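Long-range contacts in SusD-like protein BACOVA_02651 (Bacteroides ovatus, PDB 5E75), which binds polysaccharide at the surface of the cell and probably captures xyloglucan before it is transported into the periplasm for degradation: residues D232-K237 / N354-R359; T261-L266 / G333-P338; S309-I314 / P329-V334; I314-G319 / P338-D343. All blocks are in the same frame, centred on the assembly; numbering follows the deposited sequence.

Interaction 1 of 4, residues D232-K237 / N354-R359; sequences DLFKYK and NTYILR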
loop_
_atom_site.group_PDB
_atom_site.type_symbol
_atom_site.label_atom_id
_atom_site.label_comp_id
_atom_site.label_asym_id
_atom_site.label_seq_id
_atom_site.Cartn_x
_atom_site.Cartn_y
_atom_site.Cartn_z
ATOM N N ASP A 232 14.541 4.940 -8.746
ATOM C CA ASP A 232 15.229 5.514 -7.597
ATOM C C ASP A 232 14.377 5.503 -6.330
ATOM O O ASP A 232 14.919 5.533 -5.229
ATOM C CB ASP A 232 15.691 6.943 -7.890
ATOM C CG ASP A 232 16.894 6.999 -8.835
ATOM O OD1 ASP A 232 17.561 5.972 -9.038
ATOM O OD2 ASP A 232 17.184 8.091 -9.349
ATOM N N LEU A 233 13.054 5.439 -6.481
ATOM C CA LEU A 233 12.156 5.435 -5.330
ATOM C C LEU A 233 12.360 4.205 -4.450
ATOM O O LEU A 233 12.013 4.215 -3.274
ATOM C CB LEU A 233 10.699 5.439 -5.799
ATOM C CG LEU A 233 10.176 6.723 -6.415
ATOM C CD1 LEU A 233 8.893 6.434 -7.185
ATOM C CD2 LEU A 233 9.969 7.798 -5.352
ATOM N N PHE A 234 12.920 3.142 -5.023
ATOM C CA PHE A 234 12.938 1.833 -4.379
ATOM C C PHE A 234 14.352 1.372 -4.084
ATOM O O PHE A 234 14.638 0.178 -4.023
ATOM C CB PHE A 234 12.129 0.853 -5.238
ATOM C CG PHE A 234 10.819 1.430 -5.670
ATOM C CD1 PHE A 234 9.778 1.577 -4.765
ATOM C CD2 PHE A 234 10.650 1.891 -6.961
ATOM C CE1 PHE A 234 8.580 2.164 -5.154
ATOM C CE2 PHE A 234 9.441 2.477 -7.347
ATOM C CZ PHE A 234 8.418 2.591 -6.453
ATOM N N LYS A 235 15.217 2.359 -3.829
ATOM C CA LYS A 235 16.587 2.144 -3.388
ATOM C C LYS A 235 16.747 2.763 -2.007
ATOM O O LYS A 235 16.231 3.855 -1.738
ATOM C CB LYS A 235 17.562 2.800 -4.359
ATOM C CG LYS A 235 17.485 2.255 -5.756
ATOM C CD LYS A 235 18.377 3.024 -6.723
ATOM C CE LYS A 235 18.095 2.651 -8.172
ATOM N NZ LYS A 235 18.883 3.474 -9.115
ATOM N N TYR A 236 17.456 2.064 -1.135
ATOM C CA TYR A 236 17.615 2.493 0.254
ATOM C C TYR A 236 18.266 3.877 0.407
ATOM O O TYR A 236 17.894 4.645 1.300
ATOM C CB TYR A 236 18.380 1.419 1.041
ATOM C CG TYR A 236 19.403 1.939 2.016
ATOM C CD1 TYR A 236 19.040 2.326 3.286
ATOM C CD2 TYR A 236 20.739 2.021 1.655
ATOM C CE1 TYR A 236 19.998 2.803 4.185
ATOM C CE2 TYR A 236 21.682 2.491 2.513
ATOM C CZ TYR A 236 21.317 2.875 3.775
ATOM O OH TYR A 236 22.296 3.343 4.621
ATOM N N LYS A 237 19.210 4.211 -0.467
ATOM C CA LYS A 237 19.868 5.515 -0.385
ATOM C C LYS A 237 18.886 6.646 -0.588
ATOM O O LYS A 237 19.180 7.781 -0.220
ATOM C CB LYS A 237 20.985 5.645 -1.418
ATOM C CG LYS A 237 22.247 4.849 -1.115
ATOM C CD LYS A 237 22.956 5.339 0.120
ATOM C CE LYS A 237 24.392 4.832 0.151
ATOM N NZ LYS A 237 25.053 5.212 1.432
ATOM N N ASN A 354 12.451 1.527 3.411
ATOM C CA ASN A 354 11.232 1.949 4.068
ATOM C C ASN A 354 10.017 1.321 3.382
ATOM O O ASN A 354 10.122 0.841 2.231
ATOM C CB ASN A 354 11.099 3.475 4.026
ATOM C CG ASN A 354 11.982 4.177 5.036
ATOM O OD1 ASN A 354 12.538 3.558 5.944
ATOM N ND2 ASN A 354 12.106 5.479 4.881
ATOM N N THR A 355 8.874 1.326 4.069
ATOM C CA THR A 355 7.617 0.879 3.458
ATOM C C THR A 355 6.744 2.102 3.211
ATOM O O THR A 355 6.302 2.763 4.136
ATOM C CB THR A 355 6.850 -0.098 4.370
ATOM O OG1 THR A 355 7.675 -1.231 4.663
ATOM C CG2 THR A 355 5.567 -0.588 3.717
ATOM N N TYR A 356 6.516 2.441 1.951
ATOM C CA TYR A 356 5.694 3.597 1.621
ATOM C C TYR A 356 4.268 3.464 2.146
ATOM O O TYR A 356 3.656 2.393 2.059
ATOM C CB TYR A 356 5.631 3.802 0.110
ATOM C CG TYR A 356 6.889 4.354 -0.494
ATOM C CD1 TYR A 356 7.289 5.660 -0.231
ATOM C CD2 TYR A 356 7.672 3.589 -1.341
ATOM C CE1 TYR A 356 8.430 6.185 -0.772
ATOM C CE2 TYR A 356 8.838 4.118 -1.908
ATOM C CZ TYR A 356 9.206 5.425 -1.596
ATOM O OH TYR A 356 10.345 5.983 -2.123
ATOM N N ILE A 357 3.749 4.568 2.681
ATOM C CA ILE A 357 2.335 4.714 2.987
ATOM C C ILE A 357 1.697 5.670 1.980
ATOM O O ILE A 357 0.610 5.398 1.463
ATOM C CB ILE A 357 2.111 5.181 4.444
ATOM C CG1 ILE A 357 2.562 4.089 5.414
ATOM C CG2 ILE A 357 0.642 5.554 4.691
ATOM C CD1 ILE A 357 2.587 4.516 6.891
ATOM N N LEU A 358 2.381 6.777 1.685
ATOM C CA LEU A 358 1.917 7.731 0.682
ATOM C C LEU A 358 3.064 8.338 -0.134
ATOM O O LEU A 358 3.983 8.934 0.441
ATOM C CB LEU A 358 1.130 8.870 1.335
ATOM C CG LEU A 358 0.511 9.894 0.367
ATOM C CD1 LEU A 358 -0.609 9.247 -0.443
ATOM C CD2 LEU A 358 0.012 11.109 1.129
ATOM N N ARG A 359 3.004 8.187 -1.458
ATOM C CA ARG A 359 3.890 8.898 -2.372
ATOM C C ARG A 359 3.167 10.059 -3.060
ATOM O O ARG A 359 1.957 10.017 -3.282
ATOM C CB ARG A 359 4.427 7.945 -3.456
ATOM C CG ARG A 359 5.453 6.983 -2.955
ATOM C CD ARG A 359 6.273 6.378 -4.068
ATOM N NE ARG A 359 5.632 5.331 -4.859
ATOM C CZ ARG A 359 5.257 5.455 -6.128
ATOM N NH1 ARG A 359 5.277 6.632 -6.745
ATOM N NH2 ARG A 359 4.816 4.391 -6.782
#

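Interaction 2 of 4, residues T261-L266 / G333-P338; sequences TLLSDL and GVPGGP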
loop_
_atom_site.group_PDB
_atom_site.type_symbol
_atom_site.label_atom_id
_atom_site.label_comp_id
_atom_site.label_asym_id
_atom_site.label_seq_id
_atom_site.Cartn_x
_atom_site.Cartn_y
_atom_site.Cartn_z
ATOM N N THR A 261 11.035 -6.937 7.996
ATOM C CA THR A 261 11.359 -8.356 7.941
ATOM C C THR A 261 10.949 -9.077 6.654
ATOM O O THR A 261 11.032 -10.304 6.591
ATOM C CB THR A 261 10.774 -9.115 9.154
ATOM O OG1 THR A 261 9.359 -8.945 9.209
ATOM C CG2 THR A 261 11.358 -8.596 10.413
ATOM N N LEU A 262 10.577 -8.331 5.622
ATOM C CA LEU A 262 10.017 -8.912 4.399
ATOM C C LEU A 262 11.039 -9.433 3.396
ATOM O O LEU A 262 10.639 -10.109 2.453
ATOM C CB LEU A 262 9.149 -7.880 3.698
ATOM C CG LEU A 262 7.832 -7.520 4.400
ATOM C CD1 LEU A 262 7.153 -6.371 3.658
ATOM C CD2 LEU A 262 6.914 -8.740 4.537
ATOM N N LEU A 263 12.322 -9.120 3.573
ATOM C CA LEU A 263 13.351 -9.369 2.548
ATOM C C LEU A 263 13.293 -10.787 1.987
ATOM O O LEU A 263 13.263 -10.997 0.765
ATOM C CB LEU A 263 14.750 -9.062 3.122
ATOM C CG LEU A 263 16.024 -8.971 2.252
ATOM C CD1 LEU A 263 16.588 -10.328 1.869
ATOM C CD2 LEU A 263 15.770 -8.146 1.016
ATOM N N SER A 264 13.279 -11.765 2.880
ATOM C CA SER A 264 13.413 -13.153 2.476
ATOM C C SER A 264 12.135 -13.712 1.846
ATOM O O SER A 264 12.186 -14.665 1.053
ATOM C CB SER A 264 13.837 -13.993 3.679
ATOM O OG SER A 264 15.107 -13.578 4.158
ATOM N N ASP A 265 10.991 -13.122 2.175
ATOM C CA ASP A 265 9.718 -13.552 1.610
ATOM C C ASP A 265 9.449 -12.943 0.230
ATOM O O ASP A 265 8.591 -13.435 -0.492
ATOM C CB ASP A 265 8.573 -13.228 2.566
ATOM C CG ASP A 265 8.542 -14.168 3.772
ATOM O OD1 ASP A 265 8.205 -15.356 3.597
ATOM O OD2 ASP A 265 8.848 -13.724 4.883
ATOM N N LEU A 266 10.186 -11.890 -0.119
ATOM C CA LEU A 266 10.040 -11.221 -1.412
ATOM C C LEU A 266 11.094 -11.680 -2.422
ATOM O O LEU A 266 10.803 -11.834 -3.605
ATOM C CB LEU A 266 10.134 -9.705 -1.249
ATOM C CG LEU A 266 9.088 -9.034 -0.343
ATOM C CD1 LEU A 266 9.358 -7.541 -0.252
ATOM C CD2 LEU A 266 7.679 -9.298 -0.843
ATOM N N GLY A 333 11.134 -4.018 -3.559
ATOM C CA GLY A 333 11.325 -4.566 -2.225
ATOM C C GLY A 333 12.517 -5.508 -2.123
ATOM O O GLY A 333 12.800 -6.024 -1.039
ATOM N N VAL A 334 13.217 -5.722 -3.234
ATOM C CA VAL A 334 14.374 -6.614 -3.302
ATOM C C VAL A 334 15.530 -5.712 -3.738
ATOM O O VAL A 334 15.754 -5.492 -4.932
ATOM C CB VAL A 334 14.097 -7.757 -4.302
ATOM C CG1 VAL A 334 15.332 -8.645 -4.487
ATOM C CG2 VAL A 334 12.934 -8.578 -3.819
ATOM N N PRO A 335 16.261 -5.152 -2.767
ATOM C CA PRO A 335 17.201 -4.068 -3.071
ATOM C C PRO A 335 18.610 -4.528 -3.446
ATOM O O PRO A 335 19.504 -3.690 -3.634
ATOM C CB PRO A 335 17.233 -3.286 -1.765
ATOM C CG PRO A 335 17.079 -4.332 -0.726
ATOM C CD PRO A 335 16.086 -5.321 -1.313
ATOM N N GLY A 336 18.800 -5.837 -3.556
ATOM C CA GLY A 336 20.107 -6.385 -3.864
ATOM C C GLY A 336 20.826 -6.891 -2.628
ATOM O O GLY A 336 20.230 -7.097 -1.566
ATOM N N GLY A 337 22.129 -7.104 -2.777
ATOM C CA GLY A 337 22.945 -7.575 -1.678
ATOM C C GLY A 337 23.429 -6.459 -0.774
ATOM O O GLY A 337 23.228 -5.272 -1.037
ATOM N N PRO A 338 24.086 -6.841 0.316
ATOM C CA PRO A 338 24.619 -5.868 1.269
ATOM C C PRO A 338 25.466 -4.768 0.614
ATOM O O PRO A 338 25.411 -3.618 1.058
ATOM C CB PRO A 338 25.485 -6.732 2.179
ATOM C CG PRO A 338 24.882 -8.081 2.110
ATOM C CD PRO A 338 24.354 -8.232 0.723
#

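Interaction 3 of 4, residues S309-I314 / P329-V334; sequences SYYSYI and PIKKGV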
loop_
_atom_site.group_PDB
_atom_site.type_symbol
_atom_site.label_atom_id
_atom_site.label_comp_id
_atom_site.label_asym_id
_atom_site.label_seq_id
_atom_site.Cartn_x
_atom_site.Cartn_y
_atom_site.Cartn_z
ATOM N N SER A 309 15.888 -8.824 -18.553
ATOM C CA SER A 309 15.971 -7.488 -17.983
ATOM C C SER A 309 17.267 -7.314 -17.207
ATOM O O SER A 309 17.669 -8.203 -16.447
ATOM C CB SER A 309 14.786 -7.197 -17.059
ATOM O OG SER A 309 13.591 -7.076 -17.830
ATOM N N TYR A 310 17.899 -6.162 -17.420
ATOM C CA TYR A 310 19.193 -5.815 -16.830
ATOM C C TYR A 310 19.080 -4.706 -15.790
ATOM O O TYR A 310 18.350 -3.739 -15.969
ATOM C CB TYR A 310 20.208 -5.430 -17.931
ATOM C CG TYR A 310 21.536 -4.940 -17.395
ATOM C CD1 TYR A 310 22.492 -5.821 -16.901
ATOM C CD2 TYR A 310 21.821 -3.592 -17.359
ATOM C CE1 TYR A 310 23.694 -5.362 -16.405
ATOM C CE2 TYR A 310 23.011 -3.127 -16.864
ATOM C CZ TYR A 310 23.941 -4.013 -16.384
ATOM O OH TYR A 310 25.134 -3.523 -15.872
ATOM N N TYR A 311 19.803 -4.895 -14.695
ATOM C CA TYR A 311 19.820 -3.979 -13.556
ATOM C C TYR A 311 21.261 -3.584 -13.250
ATOM O O TYR A 311 22.024 -4.389 -12.727
ATOM C CB TYR A 311 19.182 -4.662 -12.335
ATOM C CG TYR A 311 17.759 -5.069 -12.606
ATOM C CD1 TYR A 311 17.465 -6.201 -13.341
ATOM C CD2 TYR A 311 16.702 -4.296 -12.154
ATOM C CE1 TYR A 311 16.159 -6.551 -13.635
ATOM C CE2 TYR A 311 15.392 -4.631 -12.438
ATOM C CZ TYR A 311 15.121 -5.769 -13.173
ATOM O OH TYR A 311 13.842 -6.166 -13.499
ATOM N N SER A 312 21.637 -2.340 -13.529
ATOM C CA SER A 312 23.007 -1.904 -13.266
ATOM C C SER A 312 23.308 -1.793 -11.784
ATOM O O SER A 312 24.477 -1.820 -11.380
ATOM C CB SER A 312 23.257 -0.556 -13.920
ATOM O OG SER A 312 22.380 0.410 -13.392
ATOM N N TYR A 313 22.253 -1.706 -10.974
ATOM C CA TYR A 313 22.368 -1.363 -9.557
ATOM C C TYR A 313 22.132 -2.552 -8.614
ATOM O O TYR A 313 22.074 -2.386 -7.387
ATOM C CB TYR A 313 21.411 -0.203 -9.241
ATOM C CG TYR A 313 19.937 -0.467 -9.508
ATOM C CD1 TYR A 313 19.364 -0.191 -10.743
ATOM C CD2 TYR A 313 19.118 -0.952 -8.507
ATOM C CE1 TYR A 313 18.010 -0.421 -10.983
ATOM C CE2 TYR A 313 17.772 -1.191 -8.737
ATOM C CZ TYR A 313 17.223 -0.925 -9.974
ATOM O OH TYR A 313 15.869 -1.151 -10.171
ATOM N N ILE A 314 22.011 -3.741 -9.208
ATOM C CA ILE A 314 21.938 -5.002 -8.486
ATOM C C ILE A 314 23.161 -5.826 -8.915
ATOM O O ILE A 314 23.505 -5.822 -10.089
ATOM C CB ILE A 314 20.630 -5.766 -8.839
ATOM C CG1 ILE A 314 19.388 -4.920 -8.513
ATOM C CG2 ILE A 314 20.578 -7.117 -8.122
ATOM C CD1 ILE A 314 19.201 -4.622 -7.024
ATOM N N PRO A 329 9.609 -12.996 -10.885
ATOM C CA PRO A 329 9.753 -12.740 -9.452
ATOM C C PRO A 329 9.798 -11.245 -9.122
ATOM O O PRO A 329 10.051 -10.381 -9.973
ATOM C CB PRO A 329 11.064 -13.453 -9.105
ATOM C CG PRO A 329 11.848 -13.531 -10.400
ATOM C CD PRO A 329 10.802 -13.650 -11.470
ATOM N N ILE A 330 9.553 -10.958 -7.855
ATOM C CA ILE A 330 9.453 -9.591 -7.379
ATOM C C ILE A 330 10.818 -8.880 -7.455
ATOM O O ILE A 330 11.834 -9.408 -6.995
ATOM C CB ILE A 330 8.908 -9.568 -5.933
ATOM C CG1 ILE A 330 7.496 -10.170 -5.854
ATOM C CG2 ILE A 330 8.926 -8.152 -5.368
ATOM C CD1 ILE A 330 7.051 -10.490 -4.447
ATOM N N LYS A 331 10.824 -7.660 -7.992
ATOM C CA LYS A 331 11.969 -6.753 -7.895
ATOM C C LYS A 331 11.754 -5.653 -6.854
ATOM O O LYS A 331 12.661 -5.327 -6.096
ATOM C CB LYS A 331 12.304 -6.120 -9.253
ATOM C CG LYS A 331 13.329 -4.949 -9.178
ATOM C CD LYS A 331 14.703 -5.378 -8.690
ATOM C CE LYS A 331 15.527 -4.189 -8.202
ATOM N NZ LYS A 331 14.985 -3.654 -6.929
ATOM N N LYS A 332 10.567 -5.060 -6.806
ATOM C CA LYS A 332 10.302 -4.004 -5.838
ATOM C C LYS A 332 10.259 -4.538 -4.421
ATOM O O LYS A 332 9.446 -5.398 -4.111
ATOM C CB LYS A 332 8.997 -3.301 -6.164
ATOM C CG LYS A 332 8.787 -2.043 -5.342
ATOM C CD LYS A 332 7.499 -1.293 -5.708
ATOM C CE LYS A 332 7.511 -0.720 -7.113
ATOM N NZ LYS A 332 6.197 -0.051 -7.434
ATOM N N GLY A 333 11.134 -4.018 -3.559
ATOM C CA GLY A 333 11.325 -4.566 -2.225
ATOM C C GLY A 333 12.517 -5.508 -2.123
ATOM O O GLY A 333 12.800 -6.024 -1.039
ATOM N N VAL A 334 13.217 -5.722 -3.234
ATOM C CA VAL A 334 14.374 -6.614 -3.302
ATOM C C VAL A 334 15.530 -5.712 -3.738
ATOM O O VAL A 334 15.754 -5.492 -4.932
ATOM C CB VAL A 334 14.097 -7.757 -4.302
ATOM C CG1 VAL A 334 15.332 -8.645 -4.487
ATOM C CG2 VAL A 334 12.934 -8.578 -3.819
#

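Interaction 4 of 4, residues I314-G319 / P338-D343; sequences ICIKDG and PDDDND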
loop_
_atom_site.group_PDB
_atom_site.type_symbol
_atom_site.label_atom_id
_atom_site.label_comp_id
_atom_site.label_asym_id
_atom_site.label_seq_id
_atom_site.Cartn_x
_atom_site.Cartn_y
_atom_site.Cartn_z
ATOM N N ILE A 314 22.011 -3.741 -9.208
ATOM C CA ILE A 314 21.938 -5.002 -8.486
ATOM C C ILE A 314 23.161 -5.826 -8.915
ATOM O O ILE A 314 23.505 -5.822 -10.089
ATOM C CB ILE A 314 20.630 -5.766 -8.839
ATOM C CG1 ILE A 314 19.388 -4.920 -8.513
ATOM C CG2 ILE A 314 20.578 -7.117 -8.122
ATOM C CD1 ILE A 314 19.201 -4.622 -7.024
ATOM N N CYS A 315 23.815 -6.502 -7.969
ATOM C CA CYS A 315 25.061 -7.227 -8.246
ATOM C C CYS A 315 26.071 -6.289 -8.879
ATOM O O CYS A 315 26.687 -6.610 -9.905
ATOM C CB CYS A 315 24.824 -8.418 -9.168
ATOM S SG CYS A 315 23.633 -9.566 -8.507
ATOM N N ILE A 316 26.251 -5.137 -8.254
ATOM C CA ILE A 316 27.100 -4.079 -8.800
ATOM C C ILE A 316 28.553 -4.552 -8.952
ATOM O O ILE A 316 29.215 -4.193 -9.929
ATOM C CB ILE A 316 27.052 -2.812 -7.917
ATOM C CG1 ILE A 316 25.640 -2.195 -7.913
ATOM C CG2 ILE A 316 28.069 -1.778 -8.386
ATOM C CD1 ILE A 316 25.463 -1.055 -6.917
ATOM N N LYS A 317 29.025 -5.362 -8.006
ATOM C CA LYS A 317 30.393 -5.903 -8.049
ATOM C C LYS A 317 30.608 -6.929 -9.154
ATOM O O LYS A 317 31.752 -7.294 -9.439
ATOM C CB LYS A 317 30.751 -6.572 -6.724
ATOM C CG LYS A 317 30.857 -5.647 -5.541
ATOM C CD LYS A 317 31.194 -6.421 -4.267
ATOM C CE LYS A 317 30.175 -7.527 -3.973
ATOM N NZ LYS A 317 30.415 -8.150 -2.643
ATOM N N ASP A 318 29.526 -7.405 -9.764
ATOM C CA ASP A 318 29.608 -8.340 -10.881
ATOM C C ASP A 318 29.079 -7.697 -12.157
ATOM O O ASP A 318 28.627 -8.399 -13.056
ATOM C CB ASP A 318 28.821 -9.629 -10.585
ATOM C CG ASP A 318 29.465 -10.478 -9.504
ATOM O OD1 ASP A 318 30.715 -10.522 -9.426
ATOM O OD2 ASP A 318 28.716 -11.116 -8.737
ATOM N N GLY A 319 29.137 -6.368 -12.222
ATOM C CA GLY A 319 28.803 -5.621 -13.429
ATOM C C GLY A 319 27.314 -5.476 -13.717
ATOM O O GLY A 319 26.898 -5.256 -14.858
ATOM N N PRO A 338 24.086 -6.841 0.316
ATOM C CA PRO A 338 24.619 -5.868 1.269
ATOM C C PRO A 338 25.466 -4.768 0.614
ATOM O O PRO A 338 25.411 -3.618 1.058
ATOM C CB PRO A 338 25.485 -6.732 2.179
ATOM C CG PRO A 338 24.882 -8.081 2.110
ATOM C CD PRO A 338 24.354 -8.232 0.723
ATOM N N ASP A 339 26.224 -5.103 -0.425
ATOM C CA ASP A 339 27.122 -4.137 -1.037
ATOM C C ASP A 339 26.560 -3.403 -2.228
ATOM O O ASP A 339 27.284 -2.638 -2.854
ATOM C CB ASP A 339 28.399 -4.816 -1.500
ATOM C CG ASP A 339 29.128 -5.476 -0.385
ATOM O OD1 ASP A 339 29.043 -4.988 0.758
ATOM O OD2 ASP A 339 29.783 -6.482 -0.674
ATOM N N ASP A 340 25.284 -3.624 -2.553
ATOM C CA ASP A 340 24.661 -2.933 -3.689
ATOM C C ASP A 340 24.138 -1.550 -3.270
ATOM O O ASP A 340 22.931 -1.261 -3.339
ATOM C CB ASP A 340 23.548 -3.790 -4.297
ATOM C CG ASP A 340 24.088 -4.995 -5.060
ATOM O OD1 ASP A 340 25.216 -4.894 -5.610
ATOM O OD2 ASP A 340 23.381 -6.028 -5.119
ATOM N N ASP A 341 25.066 -0.695 -2.829
ATOM C CA ASP A 341 24.742 0.617 -2.282
ATOM C C ASP A 341 23.758 0.501 -1.114
ATOM O O ASP A 341 22.923 1.383 -0.910
ATOM C CB ASP A 341 24.230 1.576 -3.377
ATOM C CG ASP A 341 25.292 1.904 -4.422
ATOM O OD1 ASP A 341 26.511 1.812 -4.116
ATOM O OD2 ASP A 341 24.911 2.281 -5.546
ATOM N N ASN A 342 23.861 -0.583 -0.344
ATOM C CA ASN A 342 23.005 -0.789 0.829
ATOM C C ASN A 342 23.738 -0.671 2.171
ATOM O O ASN A 342 23.163 -0.952 3.217
ATOM C CB ASN A 342 22.305 -2.146 0.737
ATOM C CG ASN A 342 21.232 -2.162 -0.332
ATOM O OD1 ASN A 342 20.421 -1.230 -0.409
ATOM N ND2 ASN A 342 21.231 -3.186 -1.176
ATOM N N ASP A 343 25.006 -0.270 2.116
ATOM C CA ASP A 343 25.811 -0.006 3.330
ATOM C C ASP A 343 25.847 -1.209 4.269
ATOM O O ASP A 343 25.904 -1.053 5.488
ATOM C CB ASP A 343 25.295 1.240 4.076
ATOM C CG ASP A 343 25.514 2.531 3.299
ATOM O OD1 ASP A 343 26.474 2.611 2.500
ATOM O OD2 ASP A 343 24.725 3.480 3.501
HETATM O O HOH W 1 27.700 -5.868 -5.360
#

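Interaction 1 of 4, residues D232-K237 / N354-R359
The ring of Tyr-356 stands nearly at right angles to that of Phe-234, their planes 84° apart and their centroids 6.0 Å from each other. The meeting is oblique, with CE1 of Phe-234 lying 3.8 Å from CE2 of Tyr-356. Past this corner the phenol runs on to the backbone of the other segment, where Tyr-356 OH donates to Leu-233 O over 2.7 Å. The hydroxyl comes in the carbonyl plane, on a lone pair, at a C=O...O angle of 126°, and since that oxygen also lies in the plane of the tyrosine ring, the bond leaves the ring edge-on. Asn-241 is a second polar partner of the hydroxyl. In the SusD-family fold this joins the loop after helix 205-221 to strand 355-359, which pairs antiparallel with strand 244-248 and has a classic beta bulge where Ile-357 and Leu-358 both face Leu-246. Arg-359, at the N-cap position of helix 360-372, supplies the other surface. Its CD sits 3.8 Å above the centre of the Tyr-356 ring. A bend at chi3 (-76°) then turns the guanidinium so that one face receives Leu-233, whose CD1 is 3.6 Å from NH1. Phe-234 instead presents its ring edge to NH2, with CZ 4.0 Å away. Salt bridges to Glu-418, Glu-243 and Glu-414 hold the buried guanidinium, and probably keep it charged.

Interaction 2 of 4, residues T261-L266 / G333-P338
Leu-263 and Leu-266 reach from the short helix 263-266 onto the irregular, glycine- and proline-rich loop 333-338, a plain apolar packing of helix against loop within the SusD-family fold. CD2 of Leu-263 rests 3.7 Å from CD of Pro-335, the two side chains meeting at a slant. With CG anti to the backbone N (chi1 -169°), Leu-263 carries its methyls closer to the loop than the direction of its CB alone would suggest. The CB of Leu-266 is directed toward the loop, and the side chain splits its contacts. CB lies 4.0 Å from Val-334 CG2, and CD1 lies against the backbone of Gly-333, 3.8 Å from Gly-333 O and 4.1 Å from Gly-333 CA. Gly-333 has a positive phi (98°) and, with no side chain, lets this methyl close on its backbone.

Further out, polar bonds set both sides in place. Ser-264 OG bonds to Asn-277 O and Met-349 N, and Asp-265 OD1 to Trp-279, fixing the helix on the side of those loops. On the other segment, Pro-335 O receives Asn-342 ND2. Nearest the helix backbone, Val-334 CG2 lies 3.9 Å from both C and O of Leu-266.

Interaction 3 of 4, residues S309-I314 / P329-V334
Two bends in the Lys-331 side chain, one at chi2 (64°) and another at its far end, about the CD-CE bond, curl it past Tyr-311, Tyr-313 and Ile-314 and back to the backbone of its own segment, at Val-334. Tyr-313 has CG between its backbone N and carbonyl carbon (chi1 60°), and its phenol thereby comes round to the lysine although its CB does not point that way. The touching is done mainly by the lysine methylenes. CG and CD slide alongside the Tyr-311 ring in the opposite direction, CG lying 3.9 Å from Tyr-311 CE2. CE is met on two more sides, 3.6 Å from Tyr-313 OH and 3.9 Å from Ile-314 CD1, the isoleucine and lysine approaching tip to tip. The two tyrosines also touch, the hydroxyl of Tyr-313 lying in the plane of the Tyr-311 ring at its edge.

In the SusD-family fold the contact joins the two-stranded antiparallel sheet of 310-311 and 321-322 to the chain that follows it. Each segment contains a beta turn, type I from Tyr-311 to Ile-314 and type II from Lys-331 to Val-334. The second is closed by the backbone bond from Val-334 N to Lys-331 O and straddled by the lysine, whose NZ gives a 2.8 Å hydrogen bond to Val-334 O from 41° out of the carbonyl plane. The buried ammonium thus has a carbonyl partner at the end of its own turn. Phe-305 packs edge-to-face with Tyr-311, whose hydroxyl bonds to Asn-301 O. Lys-235 makes a cation-pi contact with the ring of Tyr-313.

Interaction 4 of 4, residues I314-G319 / P338-D343
Around Cys-315, whose phi and psi are both positive (54°/50°), the chain turns into the 3-10 segment 316-317 and offers successive amides to Asp-340, itself the centre of an inverse gamma turn. The Asp-340 carboxylate takes both. Cys-315 N donates to OD2 of Asp-340 over 2.9 Å, and Ile-316 N to OD1 of Asp-340 over 2.8 Å, the latter nearly straight at 169°. Both donors stand well out of the carboxylate plane. Asp-340 OD2 has a further amide partner in Gly-337 of its own loop, and OD1 accepts a water that in turn receives the N-H of Lys-317. One carboxylate thus serves three consecutive amides, two directly and one through water, tying the loop between strands 310-311 and 321-322 to the loop that leads to strand 355-359.

Ile-316 slides past Asp-340 in the opposite direction and puts CD1 3.6 Å from Asp-341 OD2, Ile-316 and Asp-341 crossing at about a right angle. At the solvent-exposed side Lys-317, bent at chi3, brings NZ to Asp-339 OD2 in a 2.7 Å salt bridge, to be read with caution because that oxygen is crowded in the model. A bound Tris molecule, probably from the crystallisation liquor, lies by Asp-339. The backbone N-H groups gathered round the buried carboxylate of Asp-340 would be expected to stabilise its negative charge and lower its pKa.

Along the chain, interaction 1 brackets the other three, its segments lying before and after all of theirs. Interactions 2 and 3 end on one stretch and share Gly-333 and Val-334, with centres about 10 Å apart. Interaction 4 interleaves with both, sharing Ile-314 with interaction 3 and Pro-338 with interaction 2. From interaction 1, about 11 Å from the centre of the chain, the series moves outward to interaction 4 at about 27 Å. Direct bridges join them: Asp-343 pairs with Lys-237, and Asn-342 ND2 reaches the carbonyls of Pro-335 and Gly-337. Together they tie the long irregular run between strands 321-322 and 355-359 to helix 263-266, the small sheet 310-311/321-322 and the loop before strand 244-248.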